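Local coordinates for N-(5'-phosphoribosyl)anthranilate isomerase (Jonesia denitrificans, PDB 4WUI), which probably isomerises N-(5-phospho-beta-D-ribosyl)anthranilate to 1-(2-carboxyphenylamino)-1-deoxy-D-ribulose 5-phosphate, the third step from chorismate to tryptophan, at residues T107-S112 against L125-P130; W152-G157 against T168-W173. All coordinates share one frame; numbering follows the deposited sequence. Where two conformers were deposited one is given.

Interaction 1 (T107-S112 against L125-P130); sequences TSLSAS and LLLDAP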
ATOM      1  N   THR A 107      -2.816   0.771  -9.487  1.00 21.07           N
ATOM      2  CA  THR A 107      -2.449   0.678 -10.890  1.00 23.72           C
ATOM      3  C   THR A 107      -0.979   0.985 -11.063  1.00 23.26           C
ATOM      4  O   THR A 107      -0.272   1.311 -10.123  1.00 23.08           O
ATOM      5  CB  THR A 107      -3.266   1.655 -11.752  1.00 26.41           C
ATOM      6  OG1 THR A 107      -3.066   1.366 -13.143  1.00 27.91           O
ATOM      7  CG2 THR A 107      -2.930   3.107 -11.454  1.00 27.58           C
ATOM      8  N   SER A 108      -0.494   0.885 -12.279  1.00 24.21           N
ATOM      9  CA  SER A 108       0.899   1.210 -12.480  1.00 25.58           C
ATOM     10  C   SER A 108       1.028   2.104 -13.654  1.00 25.73           C
ATOM     11  O   SER A 108       0.157   2.155 -14.492  1.00 25.38           O
ATOM     12  CB  SER A 108       1.685  -0.043 -12.689  1.00 26.85           C
ATOM     13  OG  SER A 108       1.203  -0.630 -13.859  1.00 27.97           O
ATOM     14  N   LEU A 109       2.121   2.845 -13.724  1.00 26.67           N
ATOM     15  CA  LEU A 109       2.208   3.814 -14.793  1.00 28.92           C
ATOM     16  C   LEU A 109       2.306   3.198 -16.155  1.00 29.42           C
ATOM     17  O   LEU A 109       1.824   3.785 -17.130  1.00 29.61           O
ATOM     18  CB  LEU A 109       3.366   4.770 -14.569  1.00 30.91           C
ATOM     19  CG  LEU A 109       3.014   5.855 -13.559  1.00 32.56           C
ATOM     20  CD1 LEU A 109       4.199   6.747 -13.387  1.00 32.99           C
ATOM     21  CD2 LEU A 109       1.798   6.700 -13.989  1.00 33.13           C
ATOM     22  N   SER A 110       2.888   2.005 -16.230  1.00 29.57           N
ATOM     23  CA  SER A 110       3.058   1.341 -17.518  1.00 30.29           C
ATOM     24  C   SER A 110       1.714   0.896 -18.074  1.00 30.19           C
ATOM     25  O   SER A 110       1.608   0.578 -19.257  1.00 30.45           O
ATOM     26  CB  SER A 110       3.991   0.135 -17.391  1.00 31.33           C
ATOM     27  OG  SER A 110       3.531  -0.746 -16.381  1.00 32.18           O
ATOM     28  N   ALA A 111       0.685   0.872 -17.235  1.00 29.83           N
ATOM     29  CA  ALA A 111      -0.642   0.451 -17.686  1.00 30.34           C
ATOM     30  C   ALA A 111      -1.448   1.609 -18.269  1.00 30.96           C
ATOM     31  O   ALA A 111      -2.638   1.448 -18.548  1.00 30.99           O
ATOM     32  CB  ALA A 111      -1.414  -0.187 -16.542  1.00 30.31           C
ATOM     33  N   SER A 112      -0.806   2.763 -18.442  1.00 31.90           N
ATOM     34  CA  SER A 112      -1.496   3.990 -18.877  1.00 32.56           C
ATOM     35  C   SER A 112      -2.841   4.204 -18.144  1.00 30.67           C
ATOM     36  O   SER A 112      -3.908   4.312 -18.752  1.00 30.44           O
ATOM     37  CB  SER A 112      -1.696   3.949 -20.396  1.00 34.48           C
ATOM     38  OG  SER A 112      -2.114   5.205 -20.912  1.00 35.82           O
ATOM     39  N   LEU A 125      -6.063   6.213  -4.847  1.00  9.05           N
ATOM     40  CA  LEU A 125      -5.366   5.540  -5.922  1.00  9.44           C
ATOM     41  C   LEU A 125      -3.915   5.240  -5.509  1.00  8.77           C
ATOM     42  O   LEU A 125      -3.220   6.138  -5.029  1.00  9.43           O
ATOM     43  CB  LEU A 125      -5.356   6.473  -7.129  1.00 11.82           C
ATOM     44  CG  LEU A 125      -4.767   6.011  -8.426  1.00 13.90           C
ATOM     45  CD1 LEU A 125      -5.478   4.811  -8.954  1.00 15.19           C
ATOM     46  CD2 LEU A 125      -4.873   7.148  -9.436  1.00 16.24           C
ATOM     47  N   LEU A 126      -3.480   3.999  -5.685  0.66  9.28           N
ATOM     48  CA  LEU A 126      -2.104   3.626  -5.434  0.66 10.39           C
ATOM     49  C   LEU A 126      -1.456   3.516  -6.818  0.66 10.25           C
ATOM     50  O   LEU A 126      -1.932   2.747  -7.671  0.66 11.51           O
ATOM     51  CB  LEU A 126      -2.061   2.349  -4.613  0.66 12.71           C
ATOM     52  CG  LEU A 126      -0.663   1.883  -4.251  0.66 14.77           C
ATOM     53  CD1 LEU A 126      -0.749   1.035  -3.008  0.66 15.26           C
ATOM     54  CD2 LEU A 126      -0.086   1.067  -5.371  0.66 15.80           C
ATOM     55  N   LEU A 127      -0.411   4.314  -7.044  0.66  9.66           N
ATOM     56  CA  LEU A 127       0.276   4.378  -8.323  0.66  9.79           C
ATOM     57  C   LEU A 127       1.665   3.787  -8.175  0.66 10.38           C
ATOM     58  O   LEU A 127       2.493   4.327  -7.432  0.66 10.44           O
ATOM     59  CB  LEU A 127       0.374   5.819  -8.786  0.66 10.85           C
ATOM     60  CG  LEU A 127       1.021   6.067 -10.129  0.66 12.77           C
ATOM     61  CD1 LEU A 127       0.282   5.309 -11.210  0.66 13.95           C
ATOM     62  CD2 LEU A 127       1.035   7.593 -10.395  0.66 13.53           C
ATOM     63  N   ASP A 128       1.923   2.703  -8.898  0.66 12.06           N
ATOM     64  CA  ASP A 128       3.214   2.011  -8.803  0.66 14.28           C
ATOM     65  C   ASP A 128       4.069   2.364  -9.999  0.66 14.13           C
ATOM     66  O   ASP A 128       3.673   2.170 -11.175  0.66 15.31           O
ATOM     67  CB  ASP A 128       3.004   0.499  -8.726  0.66 16.76           C
ATOM     68  CG  ASP A 128       4.269  -0.283  -8.365  0.66 19.07           C
ATOM     69  OD1 ASP A 128       5.039   0.178  -7.510  0.66 19.07           O
ATOM     70  OD2 ASP A 128       4.467  -1.386  -8.910  0.66 21.43           O
ATOM     71  N   ALA A 129       5.258   2.859  -9.686  1.00 13.96           N
ATOM     72  CA  ALA A 129       6.234   3.342 -10.654  1.00 14.91           C
ATOM     73  C   ALA A 129       7.536   2.584 -10.394  1.00 15.78           C
ATOM     74  O   ALA A 129       8.517   3.148  -9.920  1.00 16.57           O
ATOM     75  CB  ALA A 129       6.455   4.822 -10.470  1.00 17.02           C
ATOM     76  N   PRO A 130       7.540   1.270 -10.636  1.00 18.39           N
ATOM     77  CA  PRO A 130       8.653   0.390 -10.247  1.00 21.36           C
ATOM     78  C   PRO A 130      10.020   0.740 -10.819  1.00 24.03           C
ATOM     79  O   PRO A 130      11.017   0.350 -10.185  1.00 25.90           O
ATOM     80  CB  PRO A 130       8.187  -0.985 -10.738  1.00 21.84           C
ATOM     81  CG  PRO A 130       7.206  -0.713 -11.760  1.00 21.22           C
ATOM     82  CD  PRO A 130       6.479   0.495 -11.300  1.00 19.58           C
TER
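Leu109 and Leu127 meet on the outward side of two neighbouring parallel strands, their side chains crossing at about a right angle. Leu127 sends CG anti to its backbone N (chi1 -178°), which brings the branch up against residues 107-109. From CB outward, its CG lies 4.0 Å from Leu109 CG; its CD1 touches Leu109 CD2 at 3.5 Å in the conformer given, and also reaches Thr107 CG2 at 3.9 Å; its CD2 rests on Leu109 CD2 as well. The other methyl of Leu109, CD1, reaches Ala129 CB, so the leucine spans two residues of the opposite segment. Thr107 lies side by side with Leu127, and its CG2 also touches Leu125 CD1.

Beneath these side chains runs a parallel ladder. Thr107 N donates to Leu126 O at 2.8 Å, and Thr107 O accepts from Asp128 N at 2.9 Å. The last rung, Leu109 N to Asp128 O at 3.1 Å, forms just where 107-112 leaves the strand for a 3-10 turn. Ser108 and Asp128 put their side chains on the other side of the sheet; Ser108 CA approaches Asp128 O at 3.2 Å in a CA-H...O contact, while Asp128 OD1 binds a citrate, probably from the crystallisation liquor. Here the two strands are neighbours in the closed eight-stranded parallel sheet of a (beta/alpha)8 TIM barrel, a fold whose active sites lie at the C-terminal ends of the strands.

Interaction 2 (W152-G157 against T168-W173); sequences WLLAGG and TTTSPW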
ATOM      1  N   TRP A 152      -3.623   9.817  -2.951  1.00  7.97           N
ATOM      2  CA  TRP A 152      -2.895   8.760  -3.639  1.00  8.08           C
ATOM      3  C   TRP A 152      -1.692   8.319  -2.847  1.00  8.25           C
ATOM      4  O   TRP A 152      -1.145   9.069  -2.043  1.00  9.52           O
ATOM      5  CB  TRP A 152      -2.468   9.196  -5.060  1.00  8.46           C
ATOM      6  CG  TRP A 152      -1.399  10.236  -5.152  1.00  8.48           C
ATOM      7  CD1 TRP A 152      -1.481  11.556  -4.856  1.00  9.24           C
ATOM      8  CD2 TRP A 152      -0.061  10.020  -5.631  1.00  8.50           C
ATOM      9  NE1 TRP A 152      -0.291  12.180  -5.087  1.00  9.45           N
ATOM     10  CE2 TRP A 152       0.594  11.261  -5.593  1.00  8.85           C
ATOM     11  CE3 TRP A 152       0.639   8.896  -6.116  1.00  9.04           C
ATOM     12  CZ2 TRP A 152       1.882  11.438  -6.081  1.00  9.85           C
ATOM     13  CZ3 TRP A 152       1.911   9.068  -6.573  1.00  9.71           C
ATOM     14  CH2 TRP A 152       2.534  10.318  -6.544  1.00 10.27           C
ATOM     15  N   LEU A 153      -1.270   7.082  -3.099  1.00  7.97           N
ATOM     16  CA  LEU A 153      -0.004   6.561  -2.565  1.00  7.65           C
ATOM     17  C   LEU A 153       0.938   6.264  -3.694  1.00  7.46           C
ATOM     18  O   LEU A 153       0.558   5.643  -4.689  1.00  8.67           O
ATOM     19  CB  LEU A 153      -0.195   5.279  -1.739  1.00  8.43           C
ATOM     20  CG  LEU A 153      -1.172   5.356  -0.567  1.00  9.17           C
ATOM     21  CD1 LEU A 153      -1.271   3.996   0.127  1.00 10.78           C
ATOM     22  CD2 LEU A 153      -0.828   6.449   0.423  1.00  9.18           C
ATOM     23  N   LEU A 154       2.188   6.675  -3.519  1.00  7.41           N
ATOM     24  CA  LEU A 154       3.271   6.313  -4.406  1.00  7.88           C
ATOM     25  C   LEU A 154       3.858   4.980  -3.961  1.00  8.16           C
ATOM     26  O   LEU A 154       4.194   4.797  -2.801  1.00  8.45           O
ATOM     27  CB  LEU A 154       4.366   7.386  -4.314  1.00  8.81           C
ATOM     28  CG  LEU A 154       5.652   7.131  -5.077  1.00  9.98           C
ATOM     29  CD1 LEU A 154       5.430   7.128  -6.575  1.00 10.69           C
ATOM     30  CD2 LEU A 154       6.740   8.143  -4.673  1.00 11.52           C
ATOM     31  N   ALA A 155       4.048   4.090  -4.919  1.00  8.95           N
ATOM     32  CA  ALA A 155       4.812   2.873  -4.742  1.00  9.97           C
ATOM     33  C   ALA A 155       5.804   2.759  -5.877  1.00 10.76           C
ATOM     34  O   ALA A 155       5.642   3.384  -6.937  1.00 11.94           O
ATOM     35  CB  ALA A 155       3.909   1.666  -4.712  1.00 10.89           C
ATOM     36  N   GLY A 156       6.840   1.962  -5.697  1.00 11.68           N
ATOM     37  CA  GLY A 156       7.722   1.611  -6.797  1.00 13.16           C
ATOM     38  C   GLY A 156       9.086   1.241  -6.286  1.00 12.69           C
ATOM     39  O   GLY A 156      10.069   1.964  -6.507  1.00 14.11           O
ATOM     40  N   GLY A 157       9.183   0.109  -5.596  1.00 11.72           N
ATOM     41  CA  GLY A 157      10.464  -0.278  -5.095  1.00 11.43           C
ATOM     42  C   GLY A 157      11.022   0.717  -4.091  1.00 10.69           C
ATOM     43  O   GLY A 157      12.231   0.921  -4.016  1.00 11.30           O
ATOM     44  N   THR A 168      10.932  13.846  -1.220  1.00  9.69           N
ATOM     45  CA  THR A 168      11.357  15.235  -1.415  1.00 10.34           C
ATOM     46  C   THR A 168      11.035  15.724  -2.819  1.00 10.22           C
ATOM     47  O   THR A 168      10.556  16.843  -3.017  1.00 11.49           O
ATOM     48  CB  THR A 168      12.870  15.360  -1.129  1.00 11.44           C
ATOM     49  OG1 THR A 168      13.143  15.058   0.243  1.00 12.52           O
ATOM     50  CG2 THR A 168      13.375  16.758  -1.397  1.00 13.09           C
ATOM     51  N   THR A 169      11.306  14.876  -3.805  1.00  9.68           N
ATOM     52  CA  THR A 169      11.198  15.271  -5.205  1.00 10.44           C
ATOM     53  C   THR A 169       9.794  15.135  -5.773  1.00 10.82           C
ATOM     54  O   THR A 169       9.414  15.931  -6.620  1.00 12.70           O
ATOM     55  CB  THR A 169      12.209  14.554  -6.107  1.00 10.87           C
ATOM     56  OG1 THR A 169      11.950  13.143  -6.110  1.00 10.93           O
ATOM     57  CG2 THR A 169      13.648  14.847  -5.681  1.00 11.70           C
ATOM     58  N   THR A 170       9.040  14.134  -5.323  1.00 10.46           N
ATOM     59  CA  THR A 170       7.734  13.836  -5.866  1.00 10.53           C
ATOM     60  C   THR A 170       6.567  14.331  -4.974  1.00 10.24           C
ATOM     61  O   THR A 170       5.456  14.497  -5.463  1.00 10.74           O
ATOM     62  CB  THR A 170       7.627  12.310  -6.192  1.00 12.14           C
ATOM     63  OG1 THR A 170       8.501  12.030  -7.300  1.00 15.35           O
ATOM     64  CG2 THR A 170       6.281  11.873  -6.614  1.00 12.63           C
ATOM     65  N   SER A 171       6.836  14.577  -3.697  1.00 10.80           N
ATOM     66  CA  SER A 171       5.823  15.118  -2.771  1.00 11.74           C
ATOM     67  C   SER A 171       4.481  14.374  -2.880  1.00 10.44           C
ATOM     68  O   SER A 171       3.443  14.970  -3.063  1.00 11.45           O
ATOM     69  CB  SER A 171       5.637  16.633  -3.004  1.00 14.33           C
ATOM     70  OG  SER A 171       6.854  17.335  -2.869  1.00 17.00           O
ATOM     71  N   PRO A 172       4.498  13.045  -2.726  1.00 10.05           N
ATOM     72  CA  PRO A 172       3.246  12.299  -2.830  1.00  9.63           C
ATOM     73  C   PRO A 172       2.353  12.521  -1.618  1.00  9.26           C
ATOM     74  O   PRO A 172       2.835  12.847  -0.537  1.00 10.24           O
ATOM     75  CB  PRO A 172       3.708  10.843  -2.871  1.00 10.42           C
ATOM     76  CG  PRO A 172       4.928  10.869  -1.978  1.00 10.95           C
ATOM     77  CD  PRO A 172       5.614  12.205  -2.300  1.00 10.64           C
ATOM     78  N   TRP A 173       1.064  12.241  -1.752  1.00  8.83           N
ATOM     79  CA  TRP A 173       0.139  12.305  -0.644  1.00  8.85           C
ATOM     80  C   TRP A 173       0.493  11.265   0.430  1.00  8.02           C
ATOM     81  O   TRP A 173       0.291  11.493   1.630  1.00  8.91           O
ATOM     82  CB  TRP A 173      -1.285  12.140  -1.203  1.00  9.13           C
ATOM     83  CG  TRP A 173      -2.419  12.371  -0.285  1.00 10.29           C
ATOM     84  CD1 TRP A 173      -3.123  13.530  -0.180  1.00 11.32           C
ATOM     85  CD2 TRP A 173      -3.053  11.441   0.609  1.00 10.13           C
ATOM     86  NE1 TRP A 173      -4.145  13.392   0.702  1.00 12.12           N
ATOM     87  CE2 TRP A 173      -4.136  12.120   1.210  1.00 10.95           C
ATOM     88  CE3 TRP A 173      -2.837  10.090   0.919  1.00  9.75           C
ATOM     89  CZ2 TRP A 173      -4.986  11.493   2.112  1.00 11.66           C
ATOM     90  CZ3 TRP A 173      -3.682   9.485   1.832  1.00 10.40           C
ATOM     91  CH2 TRP A 173      -4.731  10.180   2.413  1.00 11.48           C
TER
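The indole of Trp152 takes Pro172 CB and Trp173 N over one face and Thr170 CG2 at its edge, in a beta-alpha-beta unit of the TIM barrel. Pro172 CB makes a CH-pi contact 4.1 Å from the centroid of the six-membered ring, 26° off its normal. At the rim, CH2 meets Thr170 CG2 at 4.1 Å. Thr170 OG1 accepts a hydrogen bond from another indole, through Trp138 NE1. The Trp173 ring has Leu153 CD2 at its edge; Trp173 CB lies 3.7 Å from Trp152 CD1, the indoles leading off in opposite senses.

With chi1 at 70°, Trp152 tucks CG between its own N and C, which turns the indole back over residues 170-173 although its CB points away from them. An alanine here would strip the indole from Pro172, Thr170 and Trp173, and is likely to open a gap between the strand and the turn after the helix. Leu154, whose CB points toward that turn, packs CB to CB on Pro172 at 3.8 Å and brings CD2 near Thr170 CG2. No hydrogen bond joins the two segments; the backbone of Trp152 comes close through its carbonyl O, 3.2 Å from Trp173 CB.

Both segments of interaction 1 precede those of interaction 2 along the chain; their centres lie 11 Å apart. Strands 103-108, 124-128 and 152-155 are consecutive in the eight-stranded barrel, and the two contacts meet where 124-128 runs beside 152-155. Probable hydrogen bonds connect them there, Leu127 N to Leu153 O (2.9 Å) and Ala129 N to Ala155 O (2.8 Å). Interaction 1 joins neighbouring strands, whereas interaction 2 fastens a strand to the end of helix 163-170 before strand 174-177. On the outer face of the barrel, Leu127 also touches Trp152, while a citrate held by both Asp128 and Gly157 N suggests that the two strand ends face one pocket, consistent with the active-site end of the barrel.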